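Local coordinates for protein CG14216 (Drosophila melanogaster, PDB 3P9Y) that dephosphorylates phosphoserine in the C-terminal domain repeats of RNA polymerase II and probably acts in mRNA processing and transcription termination, at residues M20-E25 and T114-V119; R118-V123 and V190-V195. The protein carries 2 engineered substitutions. All coordinates share one frame; numbering follows the deposited sequence.

Contact 1. Residues M20-E25 and T114-V119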
ATOM      1  N   MET A  20       3.651  -5.696  -3.711  1.00 18.44           N
ATOM      2  CA  MET A  20       5.062  -6.013  -3.929  1.00 19.32           C
ATOM      3  C   MET A  20       5.965  -4.799  -3.751  1.00 18.92           C
ATOM      4  O   MET A  20       6.919  -4.838  -2.984  1.00 18.51           O
ATOM      5  CB  MET A  20       5.271  -6.556  -5.344  1.00 19.33           C
ATOM      6  CG  MET A  20       5.247  -8.066  -5.433  1.00 22.72           C
ATOM      7  SD  MET A  20       6.655  -8.839  -4.607  1.00 22.38           S
ATOM      8  CE  MET A  20       6.050 -10.517  -4.499  1.00 25.45           C
ATOM      9  N   ASN A  21       5.676  -3.728  -4.483  1.00 17.96           N
ATOM     10  CA  ASN A  21       6.557  -2.568  -4.509  1.00 18.66           C
ATOM     11  C   ASN A  21       6.018  -1.402  -3.690  1.00 17.98           C
ATOM     12  O   ASN A  21       6.463  -1.166  -2.571  1.00 17.25           O
ATOM     13  CB  ASN A  21       6.794  -2.122  -5.954  1.00 19.58           C
ATOM     14  CG  ASN A  21       7.726  -0.934  -6.055  1.00 19.08           C
ATOM     15  OD1 ASN A  21       8.636  -0.767  -5.242  1.00 20.92           O
ATOM     16  ND2 ASN A  21       7.512  -0.103  -7.065  1.00 18.77           N
ATOM     17  N   ARG A  22       5.055  -0.680  -4.253  1.00 17.52           N
ATOM     18  CA  ARG A  22       4.599   0.585  -3.677  1.00 16.55           C
ATOM     19  C   ARG A  22       3.999   0.447  -2.277  1.00 15.43           C
ATOM     20  O   ARG A  22       4.316   1.234  -1.385  1.00 15.17           O
ATOM     21  CB  ARG A  22       3.596   1.250  -4.626  1.00 17.46           C
ATOM     22  CG  ARG A  22       4.225   1.779  -5.919  1.00 17.25           C
ATOM     23  CD  ARG A  22       3.166   2.100  -6.982  1.00 18.17           C
ATOM     24  NE  ARG A  22       2.435   0.904  -7.401  1.00 18.10           N
ATOM     25  CZ  ARG A  22       1.383   0.906  -8.217  1.00 18.48           C
ATOM     26  NH1 ARG A  22       0.921   2.045  -8.712  1.00 18.77           N
ATOM     27  NH2 ARG A  22       0.796  -0.235  -8.539  1.00 18.59           N
ATOM     28  N   SER A  23       3.133  -0.542  -2.075  1.00 15.20           N
ATOM     29  CA  SER A  23       2.483  -0.708  -0.777  1.00 15.62           C
ATOM     30  C   SER A  23       3.480  -1.154   0.286  1.00 15.42           C
ATOM     31  O   SER A  23       3.330  -0.832   1.457  1.00 15.15           O
ATOM     32  CB  SER A  23       1.340  -1.721  -0.854  1.00 16.16           C
ATOM     33  OG  SER A  23       1.829  -3.045  -0.983  1.00 17.37           O
ATOM     34  N   MET A  24       4.497  -1.898  -0.121  1.00 15.98           N
ATOM     35  CA  MET A  24       5.458  -2.442   0.832  1.00 16.46           C
ATOM     36  C   MET A  24       6.491  -1.402   1.251  1.00 16.03           C
ATOM     37  O   MET A  24       6.948  -1.399   2.386  1.00 15.56           O
ATOM     38  CB  MET A  24       6.136  -3.680   0.247  1.00 17.64           C
ATOM     39  CG  MET A  24       5.177  -4.848   0.091  1.00 18.06           C
ATOM     40  SD  MET A  24       4.413  -5.293   1.665  1.00 18.59           S
ATOM     41  CE  MET A  24       5.701  -6.323   2.368  1.00 19.53           C
ATOM     42  N   GLU A  25       6.854  -0.523   0.329  1.00 15.66           N
ATOM     43  CA  GLU A  25       7.721   0.597   0.649  1.00 16.35           C
ATOM     44  C   GLU A  25       7.012   1.488   1.670  1.00 16.85           C
ATOM     45  O   GLU A  25       7.607   1.905   2.671  1.00 15.75           O
ATOM     46  CB  GLU A  25       8.032   1.383  -0.620  1.00 17.01           C
ATOM     47  CG  GLU A  25       9.206   2.321  -0.503  1.00 20.45           C
ATOM     48  CD  GLU A  25      10.526   1.584  -0.411  1.00 21.40           C
ATOM     49  OE1 GLU A  25      11.182   1.700   0.638  1.00 23.47           O
ATOM     50  OE2 GLU A  25      10.900   0.879  -1.376  1.00 22.61           O
ATOM     51  N   THR A 114      -4.579   4.258  -1.274  1.00 13.19           N
ATOM     52  CA  THR A 114      -4.288   3.549  -2.517  1.00 14.42           C
ATOM     53  C   THR A 114      -3.286   4.361  -3.323  1.00 13.99           C
ATOM     54  O   THR A 114      -3.148   5.566  -3.117  1.00 13.67           O
ATOM     55  CB  THR A 114      -5.563   3.300  -3.361  1.00 15.15           C
ATOM     56  OG1 THR A 114      -6.194   4.549  -3.671  1.00 14.28           O
ATOM     57  CG2 THR A 114      -6.539   2.414  -2.604  1.00 15.13           C
ATOM     58  N   VAL A 115      -2.585   3.701  -4.239  1.00 14.73           N
ATOM     59  CA  VAL A 115      -1.447   4.323  -4.912  1.00 15.90           C
ATOM     60  C   VAL A 115      -1.693   4.580  -6.402  1.00 17.35           C
ATOM     61  O   VAL A 115      -0.791   4.999  -7.123  1.00 17.50           O
ATOM     62  CB  VAL A 115      -0.165   3.485  -4.719  1.00 15.17           C
ATOM     63  CG1 VAL A 115       0.162   3.375  -3.242  1.00 15.35           C
ATOM     64  CG2 VAL A 115      -0.321   2.100  -5.330  1.00 16.02           C
ATOM     65  N   GLU A 116      -2.917   4.338  -6.855  1.00 16.58           N
ATOM     66  CA  GLU A 116      -3.331   4.733  -8.200  1.00 19.25           C
ATOM     67  C   GLU A 116      -4.834   4.536  -8.344  1.00 17.45           C
ATOM     68  O   GLU A 116      -5.426   3.730  -7.636  1.00 16.55           O
ATOM     69  CB  GLU A 116      -2.572   3.957  -9.286  1.00 19.97           C
ATOM     70  CG  GLU A 116      -2.817   2.459  -9.309  1.00 20.45           C
ATOM     71  CD  GLU A 116      -2.187   1.800 -10.539  1.00 25.39           C
ATOM     72  OE1 GLU A 116      -1.255   0.985 -10.383  1.00 24.85           O
ATOM     73  OE2 GLU A 116      -2.613   2.115 -11.669  1.00 29.83           O
ATOM     74  N   GLU A 117      -5.449   5.277  -9.260  1.00 18.78           N
ATOM     75  CA  GLU A 117      -6.904   5.336  -9.310  1.00 19.52           C
ATOM     76  C   GLU A 117      -7.534   3.982  -9.607  1.00 19.56           C
ATOM     77  O   GLU A 117      -8.632   3.699  -9.144  1.00 19.95           O
ATOM     78  CB  GLU A 117      -7.393   6.371 -10.325  1.00 22.08           C
ATOM     79  CG  GLU A 117      -8.901   6.566 -10.264  1.00 21.67           C
ATOM     80  CD  GLU A 117      -9.374   7.743 -11.074  1.00 25.13           C
ATOM     81  OE1 GLU A 117      -8.525   8.549 -11.494  1.00 24.80           O
ATOM     82  OE2 GLU A 117     -10.600   7.868 -11.290  1.00 29.40           O
ATOM     83  N   ARG A 118      -6.852   3.142 -10.373  1.00 19.93           N
ATOM     84  CA  ARG A 118      -7.387   1.818 -10.662  1.00 22.42           C
ATOM     85  C   ARG A 118      -7.529   1.016  -9.378  1.00 20.61           C
ATOM     86  O   ARG A 118      -8.515   0.306  -9.188  1.00 20.12           O
ATOM     87  CB  ARG A 118      -6.507   1.076 -11.667  1.00 27.58           C
ATOM     88  CG  ARG A 118      -6.836   1.417 -13.110  1.00 35.57           C
ATOM     89  CD  ARG A 118      -5.833   0.816 -14.079  1.00 43.78           C
ATOM     90  NE  ARG A 118      -6.248   0.980 -15.470  1.00 48.31           N
ATOM     91  CZ  ARG A 118      -6.892   0.056 -16.180  1.00 53.05           C
ATOM     92  NH1 ARG A 118      -7.203  -1.116 -15.640  1.00 51.14           N
ATOM     93  NH2 ARG A 118      -7.223   0.303 -17.441  1.00 55.52           N
ATOM     94  N   VAL A 119      -6.548   1.141  -8.488  1.00 18.67           N
ATOM     95  CA  VAL A 119      -6.594   0.439  -7.211  1.00 18.13           C
ATOM     96  C   VAL A 119      -7.643   1.082  -6.308  1.00 17.84           C
ATOM     97  O   VAL A 119      -8.414   0.395  -5.652  1.00 17.47           O
ATOM     98  CB  VAL A 119      -5.217   0.446  -6.522  1.00 18.44           C
ATOM     99  CG1 VAL A 119      -5.312  -0.104  -5.096  1.00 15.92           C
ATOM    100  CG2 VAL A 119      -4.219  -0.356  -7.350  1.00 18.66           C
TER

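Contact 2. Residues R118-V123 and V190-V195. With IMD (imidazole), chain I.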
ATOM      1  N   ARG A 118      -6.852   3.142 -10.373  1.00 19.93           N
ATOM      2  CA  ARG A 118      -7.387   1.818 -10.662  1.00 22.42           C
ATOM      3  C   ARG A 118      -7.529   1.016  -9.378  1.00 20.61           C
ATOM      4  O   ARG A 118      -8.515   0.306  -9.188  1.00 20.12           O
ATOM      5  CB  ARG A 118      -6.507   1.076 -11.667  1.00 27.58           C
ATOM      6  CG  ARG A 118      -6.836   1.417 -13.110  1.00 35.57           C
ATOM      7  CD  ARG A 118      -5.833   0.816 -14.079  1.00 43.78           C
ATOM      8  NE  ARG A 118      -6.248   0.980 -15.470  1.00 48.31           N
ATOM      9  CZ  ARG A 118      -6.892   0.056 -16.180  1.00 53.05           C
ATOM     10  NH1 ARG A 118      -7.203  -1.116 -15.640  1.00 51.14           N
ATOM     11  NH2 ARG A 118      -7.223   0.303 -17.441  1.00 55.52           N
ATOM     12  N   VAL A 119      -6.548   1.141  -8.488  1.00 18.67           N
ATOM     13  CA  VAL A 119      -6.594   0.439  -7.211  1.00 18.13           C
ATOM     14  C   VAL A 119      -7.643   1.082  -6.308  1.00 17.84           C
ATOM     15  O   VAL A 119      -8.414   0.395  -5.652  1.00 17.47           O
ATOM     16  CB  VAL A 119      -5.217   0.446  -6.522  1.00 18.44           C
ATOM     17  CG1 VAL A 119      -5.312  -0.104  -5.096  1.00 15.92           C
ATOM     18  CG2 VAL A 119      -4.219  -0.356  -7.350  1.00 18.66           C
ATOM     19  N   TYR A 120      -7.653   2.408  -6.288  1.00 17.49           N
ATOM     20  CA  TYR A 120      -8.670   3.176  -5.588  1.00 18.29           C
ATOM     21  C   TYR A 120     -10.073   2.657  -5.923  1.00 19.01           C
ATOM     22  O   TYR A 120     -10.865   2.388  -5.030  1.00 17.84           O
ATOM     23  CB  TYR A 120      -8.549   4.639  -5.994  1.00 17.12           C
ATOM     24  CG  TYR A 120      -9.554   5.579  -5.370  1.00 17.07           C
ATOM     25  CD1 TYR A 120      -9.450   5.960  -4.040  1.00 16.60           C
ATOM     26  CD2 TYR A 120     -10.576   6.133  -6.130  1.00 17.78           C
ATOM     27  CE1 TYR A 120     -10.356   6.845  -3.477  1.00 16.77           C
ATOM     28  CE2 TYR A 120     -11.483   7.013  -5.579  1.00 16.78           C
ATOM     29  CZ  TYR A 120     -11.370   7.367  -4.256  1.00 16.27           C
ATOM     30  OH  TYR A 120     -12.274   8.248  -3.713  1.00 16.43           O
ATOM     31  N   ASP A 121     -10.360   2.516  -7.213  1.00 19.11           N
ATOM     32  CA  ASP A 121     -11.677   2.085  -7.669  1.00 21.71           C
ATOM     33  C   ASP A 121     -12.015   0.673  -7.217  1.00 21.75           C
ATOM     34  O   ASP A 121     -13.144   0.402  -6.827  1.00 22.63           O
ATOM     35  CB  ASP A 121     -11.761   2.160  -9.192  1.00 22.94           C
ATOM     36  CG  ASP A 121     -11.879   3.579  -9.694  1.00 22.95           C
ATOM     37  OD1 ASP A 121     -12.268   4.459  -8.903  1.00 23.21           O
ATOM     38  OD2 ASP A 121     -11.578   3.816 -10.875  1.00 23.00           O
ATOM     39  N   LEU A 122     -11.043  -0.228  -7.279  1.00 20.65           N
ATOM     40  CA  LEU A 122     -11.271  -1.607  -6.867  1.00 21.75           C
ATOM     41  C   LEU A 122     -11.551  -1.667  -5.369  1.00 21.86           C
ATOM     42  O   LEU A 122     -12.422  -2.412  -4.917  1.00 21.76           O
ATOM     43  CB  LEU A 122     -10.065  -2.481  -7.226  1.00 21.62           C
ATOM     44  CG  LEU A 122      -9.901  -2.749  -8.726  1.00 22.52           C
ATOM     45  CD1 LEU A 122      -8.552  -3.375  -9.033  1.00 22.93           C
ATOM     46  CD2 LEU A 122     -11.033  -3.641  -9.239  1.00 24.53           C
ATOM     47  N   VAL A 123     -10.815  -0.869  -4.604  1.00 20.07           N
ATOM     48  CA  VAL A 123     -11.003  -0.804  -3.166  1.00 19.03           C
ATOM     49  C   VAL A 123     -12.397  -0.275  -2.845  1.00 21.54           C
ATOM     50  O   VAL A 123     -13.105  -0.842  -2.020  1.00 21.25           O
ATOM     51  CB  VAL A 123      -9.936   0.099  -2.502  1.00 19.56           C
ATOM     52  CG1 VAL A 123     -10.348   0.470  -1.090  1.00 17.27           C
ATOM     53  CG2 VAL A 123      -8.566  -0.589  -2.512  1.00 17.66           C
ATOM     54  N   VAL A 190      -3.054  15.826  -6.213  1.00 14.29           N
ATOM     55  CA  VAL A 190      -4.467  15.559  -6.048  1.00 14.93           C
ATOM     56  C   VAL A 190      -4.650  14.305  -5.201  1.00 15.26           C
ATOM     57  O   VAL A 190      -3.973  13.296  -5.395  1.00 14.73           O
ATOM     58  CB  VAL A 190      -5.169  15.380  -7.404  1.00 15.07           C
ATOM     59  CG1 VAL A 190      -6.584  14.884  -7.209  1.00 15.46           C
ATOM     60  CG2 VAL A 190      -5.159  16.695  -8.170  1.00 15.44           C
ATOM     61  N   ILE A 191      -5.564  14.391  -4.250  1.00 14.06           N
ATOM     62  CA  ILE A 191      -5.946  13.248  -3.447  1.00 14.27           C
ATOM     63  C   ILE A 191      -7.395  12.907  -3.760  1.00 15.17           C
ATOM     64  O   ILE A 191      -8.263  13.783  -3.713  1.00 16.05           O
ATOM     65  CB  ILE A 191      -5.825  13.567  -1.947  1.00 14.29           C
ATOM     66  CG1 ILE A 191      -4.374  13.907  -1.589  1.00 14.26           C
ATOM     67  CG2 ILE A 191      -6.320  12.388  -1.106  1.00 14.69           C
ATOM     68  CD1 ILE A 191      -4.189  14.302  -0.145  1.00 16.10           C
ATOM     69  N   LEU A 192      -7.662  11.650  -4.100  1.00 13.60           N
ATOM     70  CA  LEU A 192      -9.039  11.198  -4.266  1.00 15.60           C
ATOM     71  C   LEU A 192      -9.524  10.730  -2.900  1.00 16.37           C
ATOM     72  O   LEU A 192      -8.792  10.051  -2.180  1.00 15.11           O
ATOM     73  CB  LEU A 192      -9.132  10.052  -5.281  1.00 14.93           C
ATOM     74  CG  LEU A 192      -8.396  10.258  -6.609  1.00 16.10           C
ATOM     75  CD1 LEU A 192      -8.557   9.033  -7.496  1.00 16.15           C
ATOM     76  CD2 LEU A 192      -8.893  11.510  -7.331  1.00 15.97           C
ATOM     77  N   HIS A 193     -10.749  11.089  -2.541  1.00 15.98           N
ATOM     78  CA  HIS A 193     -11.267  10.764  -1.220  1.00 15.82           C
ATOM     79  C   HIS A 193     -12.697  10.243  -1.269  1.00 17.67           C
ATOM     80  O   HIS A 193     -13.560  10.828  -1.924  1.00 16.65           O
ATOM     81  CB  HIS A 193     -11.210  11.988  -0.314  1.00 15.71           C
ATOM     82  CG  HIS A 193     -11.789  11.752   1.047  1.00 16.87           C
ATOM     83  ND1 HIS A 193     -12.531  12.700   1.719  1.00 17.25           N
ATOM     84  CD2 HIS A 193     -11.732  10.673   1.860  1.00 16.31           C
ATOM     85  CE1 HIS A 193     -12.901  12.215   2.889  1.00 17.12           C
ATOM     86  NE2 HIS A 193     -12.432  10.986   2.999  1.00 16.34           N
ATOM     87  N   SER A 194     -12.929   9.131  -0.579  1.00 16.83           N
ATOM     88  CA  SER A 194     -14.274   8.610  -0.381  1.00 19.03           C
ATOM     89  C   SER A 194     -14.428   8.206   1.074  1.00 20.12           C
ATOM     90  O   SER A 194     -13.475   7.737   1.698  1.00 17.87           O
ATOM     91  CB  SER A 194     -14.524   7.393  -1.272  1.00 18.90           C
ATOM     92  OG  SER A 194     -14.503   7.750  -2.640  1.00 17.92           O
ATOM     93  N   VAL A 195     -15.626   8.403   1.614  1.00 19.61           N
ATOM     94  CA  VAL A 195     -15.957   7.883   2.932  1.00 20.79           C
ATOM     95  C   VAL A 195     -16.875   6.682   2.772  1.00 22.14           C
ATOM     96  O   VAL A 195     -17.975   6.801   2.234  1.00 22.08           O
ATOM     97  CB  VAL A 195     -16.669   8.929   3.801  1.00 21.03           C
ATOM     98  CG1 VAL A 195     -16.844   8.400   5.213  1.00 22.75           C
ATOM     99  CG2 VAL A 195     -15.890  10.237   3.811  1.00 20.78           C
TER
HETATM  100  N1  IMD I 196     -15.170   4.155  -7.940  1.00 29.97           N
HETATM  101  C2  IMD I 196     -15.386   2.901  -7.488  1.00 27.99           C
HETATM  102  N3  IMD I 196     -16.643   2.830  -6.997  1.00 31.82           N
HETATM  103  C4  IMD I 196     -17.223   4.042  -7.140  1.00 32.21           C
HETATM  104  C5  IMD I 196     -16.294   4.879  -7.738  1.00 31.73           C

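Contact 1. Residues M20-E25 and T114-V119
Arg22 and Val115 bring the two backbones closest together, with their CA atoms 7.2 Å apart. Arg22 sits in the first turn of its helix. Val115 lies just after a strand, and Glu116 is the N-cap residue of the next helix. The Arg22 side chain bridges the gap. It bends at chi3 (-63°), which turns the guanidinium across the Val115 side chain. CG2 of Val115 lies over one face of this group, toward its rim, and comes within 3.6 Å of Arg22 CZ. Glu116 meets the same group at its edge. Its OE1 takes two hydrogen bonds end-on, 2.9 Å from Arg22 NH1 and 3.0 Å from Arg22 NH2. Both bonds are bent and belong to a salt bridge. OE1 lies in the guanidinium plane, but the carboxylate itself is turned 68° from it. The NH2 bond uses the anti lone pair of OE1, while NH1 approaches from above the carboxylate plane. Arg22 NE bonds the modified side chain of the bound peptide, as suits the arginine of a phosphatase P-loop. Glu116, gripping both end nitrogens, and Val115, over one face, are thus placed as a second shell that would fix how the guanidinium is turned. With an alanine in place of Arg22, Glu116 would probably lose its mate here and the peptide a donor. Helices 85-95 and 149-167 flank residues 20-25, and strand 111-114 pairs with strand 137-142 beside the contact.

Contact 2. Residues R118-V123 and V190-V195
Tyr120 reaches from helix 118-123 to Leu192 and Ser194 on the strand. The two axes are nearly parallel, 5° apart in direction and 10.5 Å from each other at closest approach. CG lies anti to the backbone N (chi1 179°), and this sends the ring out from the helix to the strand. At its base, CB of Tyr120 packs on Thr114. Further out, ring atom CD2 is 3.8 Å from Leu192 CD1. Ring atom CE1 comes to 3.8 Å from the carbonyl oxygen O of Leu192, and CE2 meets Leu192 CB and CD1. Next, CZ touches Leu192 CB at 3.6 Å. That CB stands over one ring face in a CH-pi contact, 3.8 Å from the centroid of the Tyr120 ring and 19° off its normal. At the tip, Tyr120 OH makes a short 2.5 Å hydrogen bond with Ser194 OG, and either hydroxyl could be the donor. The ring is therefore held by apolar contact on a face and by one polar bond at its end. His193, between the two partners, points away from the helix, and its NE2 is hydrogen-bonded to His139 ND1. Next along the helix, Asp121 OD1 accepts a hydrogen bond from N1 of an imidazole, probably from the crystallisation liquor. Tyr120 also touches Asn142. The contact thus packs helix 117-128 against strand 192-197, one of the sheet's two outermost strands, antiparallel to strand 137-142.

The centres of the two contacts lie 11 Å apart, and both use helix 117-128. Contact 1 takes its N-terminal end and contact 2 the following turns, with Arg118 and Val119 common to both. Along the chain come residues 20-25, then the shared helix, then strand 192-197. The helix crosses from strand 111-114 to the parallel strand 137-142 in a beta-alpha-beta unit. Direct packing also joins the contacts, as where Glu117 CG meets Leu192 CD1 at 3.7 Å. One helix thus faces the phosphate-binding loop at its start and the antiparallel edge strand further on, linking that loop to the margin of the sheet.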